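Local coordinates for protein nisin leader peptide-processing serine protease NisP (Lactococcus lactis subsp. lactis, PDB 4MZD) that probably acts as a subtilisin-like serine endopeptidase that removes the leader peptide from the nisin precursor, this chain being its protease part, at residues Asp74-Val78 against Thr79-Glu83; Asn220-Gln223 against Glu224-Tyr228; Asp255-Thr258 against Met259-Phe262; Ala316-Lys320 against Tyr321-Lys325. One frame throughout, in Å; residues are numbered along the deposited sequence.

Interaction 1: residues Asp74-Val78 against Thr79-Glu83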
loop_
_atom_site.group_PDB
_atom_site.type_symbol
_atom_site.label_atom_id
_atom_site.label_comp_id
_atom_site.label_asym_id
_atom_site.label_seq_id
_atom_site.Cartn_x
_atom_site.Cartn_y
_atom_site.Cartn_z
ATOM N N ASP A 74 -5.673 -10.701 11.087
ATOM C CA ASP A 74 -5.433 -9.312 10.723
ATOM C C ASP A 74 -6.723 -8.614 10.283
ATOM O O ASP A 74 -6.932 -7.429 10.558
ATOM C CB ASP A 74 -4.368 -9.253 9.622
ATOM C CG ASP A 74 -4.773 -10.018 8.372
ATOM O OD1 ASP A 74 -5.223 -11.179 8.493
ATOM O OD2 ASP A 74 -4.648 -9.451 7.262
ATOM N N MET A 75 -7.588 -9.360 9.601
ATOM C CA MET A 75 -8.883 -8.849 9.175
ATOM C C MET A 75 -9.838 -8.788 10.366
ATOM O O MET A 75 -10.603 -7.840 10.510
ATOM C CB MET A 75 -9.447 -9.722 8.046
ATOM C CG MET A 75 -10.280 -9.009 7.007
ATOM S SD MET A 75 -9.446 -7.597 6.224
ATOM C CE MET A 75 -8.258 -8.258 5.052
ATOM N N LYS A 76 -9.788 -9.795 11.233
ATOM C CA LYS A 76 -10.596 -9.752 12.449
ATOM C C LYS A 76 -10.262 -8.500 13.257
ATOM O O LYS A 76 -11.141 -7.866 13.846
ATOM C CB LYS A 76 -10.362 -10.996 13.308
ATOM C CG LYS A 76 -10.845 -12.293 12.695
ATOM C CD LYS A 76 -10.565 -13.439 13.649
ATOM C CE LYS A 76 -10.895 -14.789 13.044
ATOM N NZ LYS A 76 -10.710 -15.848 14.073
ATOM N N TYR A 77 -8.983 -8.146 13.282
ATOM C CA TYR A 77 -8.526 -7.015 14.078
ATOM C C TYR A 77 -9.204 -5.700 13.662
ATOM O O TYR A 77 -9.641 -4.917 14.503
ATOM C CB TYR A 77 -7.005 -6.890 13.979
ATOM C CG TYR A 77 -6.409 -5.887 14.931
ATOM C CD1 TYR A 77 -5.924 -6.283 16.169
ATOM C CD2 TYR A 77 -6.320 -4.543 14.589
ATOM C CE1 TYR A 77 -5.371 -5.362 17.041
ATOM C CE2 TYR A 77 -5.775 -3.621 15.450
ATOM C CZ TYR A 77 -5.301 -4.035 16.677
ATOM O OH TYR A 77 -4.760 -3.107 17.537
ATOM N N VAL A 78 -9.296 -5.453 12.363
ATOM C CA VAL A 78 -9.831 -4.171 11.895
ATOM C C VAL A 78 -11.347 -4.142 11.677
ATOM O O VAL A 78 -11.929 -3.059 11.537
ATOM C CB VAL A 78 -9.118 -3.662 10.615
ATOM C CG1 VAL A 78 -7.642 -3.430 10.888
ATOM C CG2 VAL A 78 -9.311 -4.628 9.453
ATOM N N THR A 79 -11.980 -5.320 11.664
ATOM C CA THR A 79 -13.420 -5.434 11.428
ATOM C C THR A 79 -14.226 -5.765 12.688
ATOM O O THR A 79 -15.436 -5.952 12.601
ATOM C CB THR A 79 -13.745 -6.558 10.408
ATOM O OG1 THR A 79 -13.336 -7.822 10.948
ATOM C CG2 THR A 79 -13.088 -6.310 9.052
ATOM N N ASN A 80 -13.557 -5.830 13.836
ATOM C CA ASN A 80 -14.176 -6.334 15.059
ATOM C C ASN A 80 -14.732 -7.730 14.830
ATOM O O ASN A 80 -15.925 -7.986 15.013
ATOM C CB ASN A 80 -15.272 -5.399 15.566
ATOM C CG ASN A 80 -14.716 -4.141 16.180
ATOM O OD1 ASN A 80 -13.502 -3.997 16.336
ATOM N ND2 ASN A 80 -15.601 -3.223 16.546
ATOM N N ASN A 81 -13.844 -8.624 14.412
ATOM C CA ASN A 81 -14.204 -10.007 14.134
ATOM C C ASN A 81 -15.462 -10.123 13.280
ATOM O O ASN A 81 -16.400 -10.864 13.593
ATOM C CB ASN A 81 -14.311 -10.843 15.415
ATOM C CG ASN A 81 -14.144 -12.325 15.145
ATOM O OD1 ASN A 81 -14.015 -12.742 13.992
ATOM N ND2 ASN A 81 -14.130 -13.130 16.204
ATOM N N GLY A 82 -15.463 -9.369 12.189
ATOM C CA GLY A 82 -16.496 -9.470 11.179
ATOM C C GLY A 82 -17.661 -8.510 11.314
ATOM O O GLY A 82 -18.486 -8.428 10.411
ATOM N N GLU A 83 -17.736 -7.775 12.420
ATOM C CA GLU A 83 -18.863 -6.876 12.631
ATOM C C GLU A 83 -19.047 -5.890 11.484
ATOM O O GLU A 83 -20.172 -5.606 11.078
ATOM C CB GLU A 83 -18.719 -6.090 13.938
ATOM C CG GLU A 83 -19.919 -5.177 14.189
ATOM C CD GLU A 83 -19.765 -4.258 15.385
ATOM O OE1 GLU A 83 -18.707 -4.297 16.046
ATOM O OE2 GLU A 83 -20.715 -3.490 15.662
HETATM O O HOH W 1 -10.767 -5.446 16.911
#

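Interaction 2: residues Asn220-Gln223 against Glu224-Tyr228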
loop_
_atom_site.group_PDB
_atom_site.type_symbol
_atom_site.label_atom_id
_atom_site.label_comp_id
_atom_site.label_asym_id
_atom_site.label_seq_id
_atom_site.Cartn_x
_atom_site.Cartn_y
_atom_site.Cartn_z
ATOM N N ASN A 220 20.468 16.143 -6.440
ATOM C CA ASN A 220 19.667 15.413 -5.464
ATOM C C ASN A 220 18.388 14.905 -6.128
ATOM O O ASN A 220 18.292 14.912 -7.352
ATOM C CB ASN A 220 19.400 16.254 -4.205
ATOM C CG ASN A 220 18.642 17.531 -4.499
ATOM O OD1 ASN A 220 17.702 17.536 -5.290
ATOM N ND2 ASN A 220 19.047 18.627 -3.858
ATOM N N ASP A 221 17.420 14.452 -5.334
ATOM C CA ASP A 221 16.237 13.783 -5.877
ATOM C C ASP A 221 15.003 14.678 -5.940
ATOM O O ASP A 221 13.884 14.182 -6.069
ATOM C CB ASP A 221 15.911 12.545 -5.040
ATOM C CG ASP A 221 17.083 11.605 -4.912
ATOM O OD1 ASP A 221 17.777 11.365 -5.926
ATOM O OD2 ASP A 221 17.311 11.099 -3.789
ATOM N N TYR A 222 15.189 15.992 -5.880
ATOM C CA TYR A 222 14.037 16.882 -5.796
ATOM C C TYR A 222 13.132 16.817 -7.026
ATOM O O TYR A 222 11.918 16.957 -6.901
ATOM C CB TYR A 222 14.485 18.321 -5.531
ATOM C CG TYR A 222 13.377 19.275 -5.124
ATOM C CD1 TYR A 222 12.419 18.917 -4.179
ATOM C CD2 TYR A 222 13.313 20.549 -5.667
ATOM C CE1 TYR A 222 11.421 19.808 -3.794
ATOM C CE2 TYR A 222 12.326 21.439 -5.296
ATOM C CZ TYR A 222 11.382 21.067 -4.366
ATOM O OH TYR A 222 10.417 21.987 -4.007
ATOM N N GLN A 223 13.697 16.593 -8.209
ATOM C CA GLN A 223 12.854 16.509 -9.399
ATOM C C GLN A 223 11.842 15.370 -9.294
ATOM O O GLN A 223 10.678 15.548 -9.642
ATOM C CB GLN A 223 13.678 16.377 -10.683
ATOM C CG GLN A 223 12.821 16.372 -11.951
ATOM C CD GLN A 223 12.098 17.688 -12.184
ATOM O OE1 GLN A 223 12.701 18.660 -12.627
ATOM N NE2 GLN A 223 10.805 17.724 -11.888
ATOM N N GLU A 224 12.277 14.201 -8.826
ATOM C CA GLU A 224 11.338 13.095 -8.646
ATOM C C GLU A 224 10.251 13.475 -7.650
ATOM O O GLU A 224 9.079 13.160 -7.845
ATOM C CB GLU A 224 12.035 11.829 -8.157
ATOM C CG GLU A 224 12.908 11.127 -9.176
ATOM C CD GLU A 224 13.289 9.736 -8.708
ATOM O OE1 GLU A 224 12.442 8.822 -8.800
ATOM O OE2 GLU A 224 14.422 9.555 -8.217
ATOM N N TYR A 225 10.651 14.138 -6.569
ATOM C CA TYR A 225 9.702 14.582 -5.561
ATOM C C TYR A 225 8.658 15.497 -6.195
ATOM O O TYR A 225 7.456 15.340 -5.969
ATOM C CB TYR A 225 10.450 15.286 -4.431
ATOM C CG TYR A 225 9.598 15.875 -3.333
ATOM C CD1 TYR A 225 9.291 15.141 -2.195
ATOM C CD2 TYR A 225 9.138 17.184 -3.409
ATOM C CE1 TYR A 225 8.534 15.689 -1.177
ATOM C CE2 TYR A 225 8.378 17.730 -2.398
ATOM C CZ TYR A 225 8.082 16.982 -1.285
ATOM O OH TYR A 225 7.327 17.529 -0.274
ATOM N N LEU A 226 9.117 16.450 -7.002
ATOM C CA LEU A 226 8.203 17.374 -7.670
ATOM C C LEU A 226 7.267 16.667 -8.644
ATOM O O LEU A 226 6.121 17.075 -8.827
ATOM C CB LEU A 226 8.984 18.461 -8.404
ATOM C CG LEU A 226 9.695 19.462 -7.503
ATOM C CD1 LEU A 226 10.463 20.431 -8.375
ATOM C CD2 LEU A 226 8.709 20.200 -6.603
ATOM N N ASN A 227 7.760 15.616 -9.290
ATOM C CA ASN A 227 6.927 14.841 -10.206
ATOM C C ASN A 227 5.808 14.099 -9.472
ATOM O O ASN A 227 4.672 14.046 -9.950
ATOM C CB ASN A 227 7.782 13.882 -11.033
ATOM C CG ASN A 227 8.690 14.604 -12.009
ATOM O OD1 ASN A 227 8.487 15.780 -12.310
ATOM N ND2 ASN A 227 9.692 13.896 -12.519
ATOM N N TYR A 228 6.123 13.535 -8.310
ATOM C CA TYR A 228 5.084 12.961 -7.463
ATOM C C TYR A 228 4.117 14.045 -7.025
ATOM O O TYR A 228 2.903 13.842 -7.034
ATOM C CB TYR A 228 5.654 12.332 -6.202
ATOM C CG TYR A 228 6.161 10.921 -6.330
ATOM C CD1 TYR A 228 7.470 10.613 -5.995
ATOM C CD2 TYR A 228 5.327 9.889 -6.741
ATOM C CE1 TYR A 228 7.947 9.323 -6.081
ATOM C CE2 TYR A 228 5.794 8.590 -6.832
ATOM C CZ TYR A 228 7.102 8.313 -6.498
ATOM O OH TYR A 228 7.555 7.013 -6.597
HETATM O O HOH W 2 16.518 11.211 -8.360
#

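Interaction 3: residues Asp255-Thr258 against Met259-Phe262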
loop_
_atom_site.group_PDB
_atom_site.type_symbol
_atom_site.label_atom_id
_atom_site.label_comp_id
_atom_site.label_asym_id
_atom_site.label_seq_id
_atom_site.Cartn_x
_atom_site.Cartn_y
_atom_site.Cartn_z
ATOM N N ASP A 255 13.424 11.306 11.923
ATOM C CA ASP A 255 14.805 11.281 12.392
ATOM C C ASP A 255 15.713 11.313 11.174
ATOM O O ASP A 255 16.102 10.271 10.644
ATOM C CB ASP A 255 15.065 10.030 13.233
ATOM C CG ASP A 255 16.462 10.006 13.837
ATOM O OD1 ASP A 255 17.335 10.770 13.380
ATOM O OD2 ASP A 255 16.687 9.205 14.766
ATOM N N ASN A 256 16.034 12.513 10.708
ATOM C CA ASN A 256 16.736 12.628 9.442
ATOM C C ASN A 256 18.122 11.998 9.432
ATOM O O ASN A 256 18.522 11.413 8.429
ATOM C CB ASN A 256 16.798 14.073 8.945
ATOM C CG ASN A 256 16.966 14.147 7.445
ATOM O OD1 ASN A 256 16.064 13.779 6.699
ATOM N ND2 ASN A 256 18.126 14.602 6.993
ATOM N N GLN A 257 18.854 12.107 10.536
ATOM C CA GLN A 257 20.199 11.548 10.558
ATOM C C GLN A 257 20.172 10.036 10.367
ATOM O O GLN A 257 21.022 9.469 9.687
ATOM C CB GLN A 257 20.940 11.911 11.845
ATOM C CG GLN A 257 22.375 11.416 11.849
ATOM C CD GLN A 257 23.197 12.032 10.732
ATOM O OE1 GLN A 257 23.326 13.253 10.645
ATOM N NE2 GLN A 257 23.751 11.189 9.866
ATOM N N THR A 258 19.185 9.388 10.973
ATOM C CA THR A 258 19.051 7.948 10.839
ATOM C C THR A 258 18.711 7.564 9.399
ATOM O O THR A 258 19.186 6.549 8.893
ATOM C CB THR A 258 18.013 7.388 11.827
ATOM O OG1 THR A 258 18.515 7.528 13.164
ATOM C CG2 THR A 258 17.735 5.919 11.542
ATOM N N MET A 259 17.905 8.389 8.734
ATOM C CA MET A 259 17.567 8.143 7.332
ATOM C C MET A 259 18.774 8.373 6.422
ATOM O O MET A 259 18.964 7.659 5.437
ATOM C CB MET A 259 16.386 9.008 6.884
ATOM C CG MET A 259 15.072 8.680 7.579
ATOM S SD MET A 259 13.638 9.537 6.867
ATOM C CE MET A 259 13.034 8.335 5.676
ATOM N N ILE A 260 19.584 9.374 6.744
ATOM C CA ILE A 260 20.816 9.590 6.005
ATOM C C ILE A 260 21.768 8.405 6.183
ATOM O O ILE A 260 22.350 7.917 5.214
ATOM C CB ILE A 260 21.503 10.891 6.436
ATOM C CG1 ILE A 260 20.735 12.089 5.874
ATOM C CG2 ILE A 260 22.953 10.923 5.954
ATOM C CD1 ILE A 260 20.854 12.229 4.374
ATOM N N ASN A 261 21.925 7.947 7.421
ATOM C CA ASN A 261 22.774 6.791 7.687
ATOM C C ASN A 261 22.312 5.567 6.909
ATOM O O ASN A 261 23.126 4.796 6.404
ATOM C CB ASN A 261 22.819 6.475 9.181
ATOM C CG ASN A 261 23.509 7.554 9.981
ATOM O OD1 ASN A 261 24.197 8.411 9.425
ATOM N ND2 ASN A 261 23.336 7.516 11.298
ATOM N N PHE A 262 20.999 5.392 6.813
ATOM C CA PHE A 262 20.440 4.298 6.034
ATOM C C PHE A 262 20.821 4.467 4.562
ATOM O O PHE A 262 21.315 3.536 3.932
ATOM C CB PHE A 262 18.919 4.232 6.229
ATOM C CG PHE A 262 18.238 3.175 5.405
ATOM C CD1 PHE A 262 18.097 1.879 5.883
ATOM C CD2 PHE A 262 17.722 3.481 4.158
ATOM C CE1 PHE A 262 17.462 0.908 5.120
ATOM C CE2 PHE A 262 17.086 2.517 3.394
ATOM C CZ PHE A 262 16.958 1.232 3.876
#

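Interaction 4: residues Ala316-Lys320 against Tyr321-Lys325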
loop_
_atom_site.group_PDB
_atom_site.type_symbol
_atom_site.label_atom_id
_atom_site.label_comp_id
_atom_site.label_asym_id
_atom_site.label_seq_id
_atom_site.Cartn_x
_atom_site.Cartn_y
_atom_site.Cartn_z
ATOM N N ALA A 316 9.687 -10.382 13.772
ATOM C CA ALA A 316 10.500 -10.499 14.982
ATOM C C ALA A 316 10.833 -11.949 15.321
ATOM O O ALA A 316 11.967 -12.261 15.690
ATOM C CB ALA A 316 9.815 -9.822 16.144
ATOM N N ASN A 317 9.850 -12.835 15.209
ATOM C CA ASN A 317 10.092 -14.239 15.518
ATOM C C ASN A 317 10.839 -14.953 14.407
ATOM O O ASN A 317 11.690 -15.793 14.668
ATOM C CB ASN A 317 8.796 -14.948 15.881
ATOM C CG ASN A 317 8.148 -14.336 17.091
ATOM O OD1 ASN A 317 8.807 -14.137 18.111
ATOM N ND2 ASN A 317 6.873 -13.991 16.981
ATOM N N PHE A 318 10.534 -14.608 13.160
ATOM C CA PHE A 318 11.328 -15.125 12.060
ATOM C C PHE A 318 12.815 -14.852 12.303
ATOM O O PHE A 318 13.663 -15.732 12.123
ATOM C CB PHE A 318 10.898 -14.508 10.731
ATOM C CG PHE A 318 11.582 -15.125 9.547
ATOM C CD1 PHE A 318 10.991 -16.167 8.857
ATOM C CD2 PHE A 318 12.832 -14.682 9.137
ATOM C CE1 PHE A 318 11.624 -16.747 7.775
ATOM C CE2 PHE A 318 13.469 -15.259 8.056
ATOM C CZ PHE A 318 12.862 -16.292 7.375
ATOM N N LYS A 319 13.134 -13.626 12.703
ATOM C CA LYS A 319 14.522 -13.238 12.913
ATOM C C LYS A 319 15.167 -13.931 14.110
ATOM O O LYS A 319 16.347 -14.276 14.067
ATOM C CB LYS A 319 14.615 -11.729 13.074
ATOM C CG LYS A 319 14.376 -10.983 11.800
ATOM C CD LYS A 319 14.346 -9.501 12.068
ATOM C CE LYS A 319 14.005 -8.748 10.812
ATOM N NZ LYS A 319 14.851 -9.194 9.679
ATOM N N LYS A 320 14.412 -14.122 15.183
ATOM C CA LYS A 320 14.956 -14.796 16.357
ATOM C C LYS A 320 15.192 -16.280 16.125
ATOM O O LYS A 320 16.204 -16.826 16.560
ATOM C CB LYS A 320 14.032 -14.644 17.561
ATOM C CG LYS A 320 14.090 -13.298 18.223
ATOM C CD LYS A 320 13.499 -13.353 19.617
ATOM C CE LYS A 320 11.999 -13.553 19.580
ATOM N NZ LYS A 320 11.407 -13.420 20.939
ATOM N N TYR A 321 14.246 -16.939 15.467
ATOM C CA TYR A 321 14.225 -18.396 15.468
ATOM C C TYR A 321 14.687 -19.041 14.176
ATOM O O TYR A 321 15.033 -20.215 14.165
ATOM C CB TYR A 321 12.833 -18.900 15.851
ATOM C CG TYR A 321 12.366 -18.330 17.169
ATOM C CD1 TYR A 321 13.167 -18.416 18.298
ATOM C CD2 TYR A 321 11.156 -17.665 17.275
ATOM C CE1 TYR A 321 12.764 -17.880 19.503
ATOM C CE2 TYR A 321 10.747 -17.119 18.475
ATOM C CZ TYR A 321 11.557 -17.228 19.584
ATOM O OH TYR A 321 11.154 -16.690 20.778
ATOM N N GLY A 322 14.694 -18.275 13.093
ATOM C CA GLY A 322 15.053 -18.816 11.802
ATOM C C GLY A 322 13.879 -19.487 11.121
ATOM O O GLY A 322 12.876 -19.847 11.753
ATOM N N GLN A 323 14.022 -19.670 9.820
ATOM C CA GLN A 323 12.946 -20.161 8.982
ATOM C C GLN A 323 12.389 -21.523 9.400
ATOM O O GLN A 323 11.174 -21.713 9.433
ATOM C CB GLN A 323 13.441 -20.210 7.545
ATOM C CG GLN A 323 12.415 -20.661 6.558
ATOM C CD GLN A 323 12.929 -20.532 5.153
ATOM O OE1 GLN A 323 13.683 -21.378 4.672
ATOM N NE2 GLN A 323 12.555 -19.448 4.493
ATOM N N ASP A 324 13.257 -22.477 9.717
ATOM C CA ASP A 324 12.771 -23.818 10.026
ATOM C C ASP A 324 11.833 -23.828 11.228
ATOM O O ASP A 324 10.754 -24.414 11.179
ATOM C CB ASP A 324 13.937 -24.784 10.239
ATOM C CG ASP A 324 14.706 -25.046 8.961
ATOM O OD1 ASP A 324 14.072 -25.049 7.882
ATOM O OD2 ASP A 324 15.936 -25.239 9.032
ATOM N N LYS A 325 12.250 -23.176 12.305
ATOM C CA LYS A 325 11.454 -23.120 13.528
ATOM C C LYS A 325 10.232 -22.215 13.363
ATOM O O LYS A 325 9.161 -22.498 13.898
ATOM C CB LYS A 325 12.322 -22.651 14.702
ATOM C CG LYS A 325 11.573 -22.409 16.011
ATOM C CD LYS A 325 12.533 -22.182 17.178
ATOM C CE LYS A 325 11.792 -21.710 18.424
ATOM N NZ LYS A 325 12.703 -21.541 19.595
#

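Interaction 1: residues Asp74-Val78 against Thr79-Glu83
Met75 O takes two hydrogen bonds from one residue, Thr79. The hydroxyl OG1 of Thr79 gives the shorter, 2.8 Å to Met75 O, and stands above the carbonyl plane, 37° out of it; the backbone Thr79 N, 3.1 Å from the same Met75 O, lies nearly in line with the C=O. What brings the hydroxyl there is its first torsion (chi1 63°), with OG1 lodged between the backbone N and the carbonyl carbon and folded back over the last turn. The same OG1 also accepts, from Gly82 N at 2.9 Å, so a single hydroxyl links the final helical turn to the chain leaving it. Two residues beyond Thr79, Asn81 N reaches Lys76 O at 2.9 Å, in the carbonyl plane on a lone pair and almost straight at 173°. The Lys76 and Asn81 side chains also run alongside each other, pointing the same way, CG of the extended lysine resting 3.5 Å from Asn81 OD1. A water bridges Tyr77 O and Asn80 OD1 on another flank. Outside the pair, Thr79 packs on Ser84 and Tyr85 of the next helix, and Asp74 forms a salt bridge with Lys358. Asn80 leaves the helix with positive phi and begins a type I' turn ending at Glu83; with Thr79 OG1 accepting from Gly82 N three residues on, this is an ST motif at a helix C-terminus, joining helix 73-79 to helix 83-87.

Interaction 2: residues Asn220-Gln223 against Glu224-Tyr228
Tyr222 leans on both Tyr225 and Leu226 in the first turn of helix 222-238, which starts after an Asx turn in which Asn220 OD1 accepts from Tyr222 N at 3.0 Å. From CB the tyrosine swings with CG anti to the backbone N (chi1 -167°), which carries the ring along the helix toward residues three and four places on. Its CD1 and CE1 side meets Tyr225, CE1 coming 3.5 Å from Tyr225 CD2; the two planes are only 22° apart, but the rings are slid so far past each other that they barely overlap. On the other side, CD2 and CE2 lie against Leu226 CD1. Leu226 CG sits over the middle of one ring face, a CH-pi contact only 11° off the normal. Further out, CZ and the hydroxyl meet the second methyl, Tyr222 OH lying 3.6 Å from Leu226 CD2. Along another flank of the turn the acids Asp221 and Glu224 share a water, which donates to Asp221 OD1 and to Glu224 OE2. The salt bridge of Asp221 OD1 to Arg482 probably eases the like charges; Asp221 OD2 also bonds Tyr215 OH and Met210 N, and Glu224 OE1 bonds Ser183 OG and Gln207 NE2. At the helix surface Gln223, bent at chi2, crosses Asn227 with the amide planes not far from parallel, and its NE2 makes a weak hydrogen bond of 3.1 Å to Asn227 OD1.

Interaction 3: residues Asp255-Thr258 against Met259-Phe262
Main-chain bonds running from residue i to i+4 join Asp255-Thr258 to Met259-Phe262 as the opening turns of helix 256-264, an N-capped helix beside the central sheet of the subtilisin-like fold. Two of them, Ile260 N to Asn256 O and Asn261 N to Gln257 O, measure 2.9 Å. Capping comes from Asp255, whose carboxylate reaches forward over the first turn: OD1 accepts weakly from Thr258 N at 3.3 Å, while OD2 takes a weak bond from the hydroxyl Thr258 OG1. Both ends of the carboxylate thus reach Thr258 at the first turn, where helix N-H groups would otherwise lack acceptors within the helix. On the buried side carbon atoms rest on polar ones: Ile260 CG1 lies 3.4 Å from Asn256 O and 3.8 Å from Asn256 ND2, and Met259 CG comes up to Asp255 O before the thioether turns away from the first segment. Both Met259 and Ile260 pack on Val275 of strand 275-278. Asn256 OD1 bonds Val275 N at the start of the same strand, and ND2 bonds Gly273 O in the loop before it. On the exposed side one side-chain bond spans a turn: Gln257, its chain bent at chi2 (62°), carries NE2 over Asn261. The two amide planes are 42° apart, and the oxygen lies in the plane of the glutamine amide, yet NE2 stands 43° above the asparagine plane as it donates to Asn261 OD1 at 2.8 Å.

Interaction 4: residues Ala316-Lys320 against Tyr321-Lys325
Tyr321 N donates to Asn317 O at 2.9 Å, and one residue later Gly322 N donates to Phe318 O, also at 2.9 Å. After these two the helical ladder breaks: the N atoms of Gln323 and Asp324 have no bond to the preceding turn, and the short axes on the two sides of the kink stand at 87° to each other. Gly322 makes the turn with positive phi, a conformation that suits glycine. Among the side chains, Asn317 has its amide N satisfied by Asp335 OD2, beyond the two segments. Its OD1 lies 3.6 Å from Tyr321 CE2, the asparagine amide running alongside the ring with the planes 12° apart. Lys320 lies on one ring face of Tyr321: CB stands 3.8 Å from the centroid, 6° off the normal, a CH-pi contact. The lysine then bends at chi3 and follows the ring outward, so that CE comes 3.5 Å from Tyr321 OH. Across the kink Phe318 runs beside Gln323, with CE1 at 3.9 Å from Gln323 CB. Helix 316-328 begins with Ala316 N bonded to Thr314 OG1, shortly after strand 308-311 of the central sheet. Tyr321 stacks on Tyr331 in the loop that leads to helix 332-335, where Asp335 lies, while Phe318 meets Phe326 of its own helix edge-to-face.

In the fold
All four interactions are local, each made by one unbroken run of chain, so they follow in series and none nests in or crosses another. Interaction 1 comes first, turning the chain from helix 73-79 into helix 83-87 and packing on Pro311 of strand 308-311 and on Ile397 and Val398 of helix 397-402. Interaction 2 starts helix 222-238 after strand 214-215, and interaction 3 starts helix 256-264 after strand 241-245. Both pack near strands 200-210 and 275-278, their centres about 19 Å apart. Interaction 4 bends helix 316-328 after strand 308-311. Interactions 1 and 2 lie on opposite sides of the chain's centre, about 38 Å between their own centres. All lie away from the predicted catalytic triad.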